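Local coordinates for glutathione peroxidase (Trypanosoma cruzi, PDB 3E0U), which probably reduces hydroperoxides as a glutathione peroxidase-like enzyme built on the thioredoxin fold, at residues A[17-20]-A[21-24]. Sequence-based numbering, arbitrary orientation.
Sequences PYDL and SQHK
His23 N reaches back to Leu20 O over 3.1 Å, and with it the chain bends out of an inverse gamma turn centred on Asp19 into a short 3-10 segment, which Lys24 N continues by bonding to Ser21 O. The bond to Leu20 O is nearly straight at the hydrogen, 166°, although the N-H comes from above the carbonyl plane. One residue earlier, a side chain does what the backbone does not: Gln22 NE2 donates to Asp19 O at 3.2 Å, lying in the carbonyl plane on a lone pair, with the oxygen close to the plane of the amide. Gln22 can fold back this way because its CG sits between its own backbone N and carbonyl carbon (chi1 70°), which turns the side chain toward the preceding turn. CG of Gln22 also lies 3.5 Å above the plane of the His23 ring, over its centre, so an aliphatic carbon covers one face of the imidazole. The carboxylate of Asp19 slants across the base of the same glutamine, OD2 lying 3.8 Å from Gln22 CB, a contact without a bond. Tyr18 and His23 meet rim to rim, their centroids 5.7 Å apart and their planes inclined by 29°, neither ring lying over the other. Both aromatic side chains, together with that of Leu20, also touch Leu62 of strand 60-65, which ties this surface loop to an outermost strand of the sheet. The chemistry is that of a turn stabilised locally: the successive carbonyls of Asp19 and Leu20 are each taken up by a donor three residues on, first a side-chain amide and then a main-chain N-H, and the hydrogen bond from its amide should limit rotation of the glutamine side chain whose methylene packs on the imidazole.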
loop_
_atom_site.group_PDB
_atom_site.type_symbol
_atom_site.label_atom_id
_atom_site.label_comp_id
_atom_site.label_asym_id
_atom_site.label_seq_id
_atom_site.Cartn_x
_atom_site.Cartn_y
_atom_site.Cartn_z
ATOM N N PRO A 17 9.890 14.419 4.518
ATOM C CA PRO A 17 8.477 14.400 4.134
ATOM C C PRO A 17 8.281 13.858 2.720
ATOM O O PRO A 17 9.032 14.184 1.853
ATOM C CB PRO A 17 8.077 15.864 4.212
ATOM C CG PRO A 17 9.029 16.460 5.181
ATOM C CD PRO A 17 10.343 15.766 4.893
ATOM N N TYR A 18 7.301 13.007 2.479
ATOM C CA TYR A 18 7.157 12.511 1.110
ATOM C C TYR A 18 6.094 13.316 0.384
ATOM O O TYR A 18 5.076 13.700 0.975
ATOM C CB TYR A 18 6.818 10.997 1.093
ATOM C CG TYR A 18 6.592 10.370 -0.299
ATOM C CD1 TYR A 18 5.360 9.787 -0.619
ATOM C CD2 TYR A 18 7.620 10.300 -1.249
ATOM C CE1 TYR A 18 5.123 9.262 -1.892
ATOM C CE2 TYR A 18 7.410 9.716 -2.504
ATOM C CZ TYR A 18 6.151 9.267 -2.835
ATOM O OH TYR A 18 5.908 8.656 -4.040
ATOM N N ASP A 19 6.320 13.569 -0.894
ATOM C CA ASP A 19 5.295 14.216 -1.711
ATOM C C ASP A 19 4.209 13.170 -2.112
ATOM O O ASP A 19 4.275 12.547 -3.198
ATOM C CB ASP A 19 5.959 14.823 -2.946
ATOM C CG ASP A 19 5.056 15.800 -3.686
ATOM O OD1 ASP A 19 4.001 16.209 -3.164
ATOM O OD2 ASP A 19 5.429 16.190 -4.808
ATOM N N LEU A 20 3.233 12.956 -1.232
ATOM C CA LEU A 20 2.163 12.069 -1.516
ATOM C C LEU A 20 1.227 12.548 -2.639
ATOM O O LEU A 20 0.728 11.746 -3.453
ATOM C CB LEU A 20 1.386 11.804 -0.214
ATOM C CG LEU A 20 0.429 10.614 -0.137
ATOM C CD1 LEU A 20 1.111 9.320 -0.571
ATOM C CD2 LEU A 20 -0.215 10.479 1.267
ATOM N N SER A 21 0.972 13.851 -2.650
ATOM C CA SER A 21 -0.009 14.473 -3.547
ATOM C C SER A 21 0.375 14.446 -5.022
ATOM O O SER A 21 -0.471 14.745 -5.876
ATOM C CB SER A 21 -0.348 15.923 -3.102
ATOM O OG SER A 21 -0.908 15.919 -1.784
ATOM N N GLN A 22 1.637 14.108 -5.328
ATOM C CA GLN A 22 2.033 13.929 -6.745
ATOM C C GLN A 22 1.211 12.767 -7.392
ATOM O O GLN A 22 1.049 12.696 -8.594
ATOM C CB GLN A 22 3.546 13.662 -6.889
ATOM C CG GLN A 22 4.013 12.263 -6.365
ATOM C CD GLN A 22 5.511 11.997 -6.630
ATOM O OE1 GLN A 22 5.953 11.985 -7.786
ATOM N NE2 GLN A 22 6.298 11.842 -5.560
ATOM N N HIS A 23 0.670 11.871 -6.580
ATOM C CA HIS A 23 -0.083 10.723 -7.103
ATOM C C HIS A 23 -1.570 10.991 -7.228
ATOM O O HIS A 23 -2.330 10.073 -7.544
ATOM C CB HIS A 23 0.148 9.498 -6.178
ATOM C CG HIS A 23 1.584 9.101 -6.088
ATOM N ND1 HIS A 23 2.288 9.139 -4.901
ATOM C CD2 HIS A 23 2.499 8.875 -7.064
ATOM C CE1 HIS A 23 3.574 8.932 -5.147
ATOM N NE2 HIS A 23 3.718 8.733 -6.450
ATOM N N LYS A 24 -1.992 12.223 -6.900
ATOM C CA LYS A 24 -3.409 12.612 -6.922
ATOM C C LYS A 24 -3.986 12.643 -8.350
ATOM O O LYS A 24 -3.386 13.200 -9.260
ATOM C CB LYS A 24 -3.600 13.947 -6.199
ATOM C CG LYS A 24 -4.942 14.644 -6.406
ATOM C CD LYS A 24 -6.014 14.299 -5.337
ATOM C CE LYS A 24 -7.291 15.197 -5.471
ATOM N NZ LYS A 24 -8.381 14.857 -4.474
#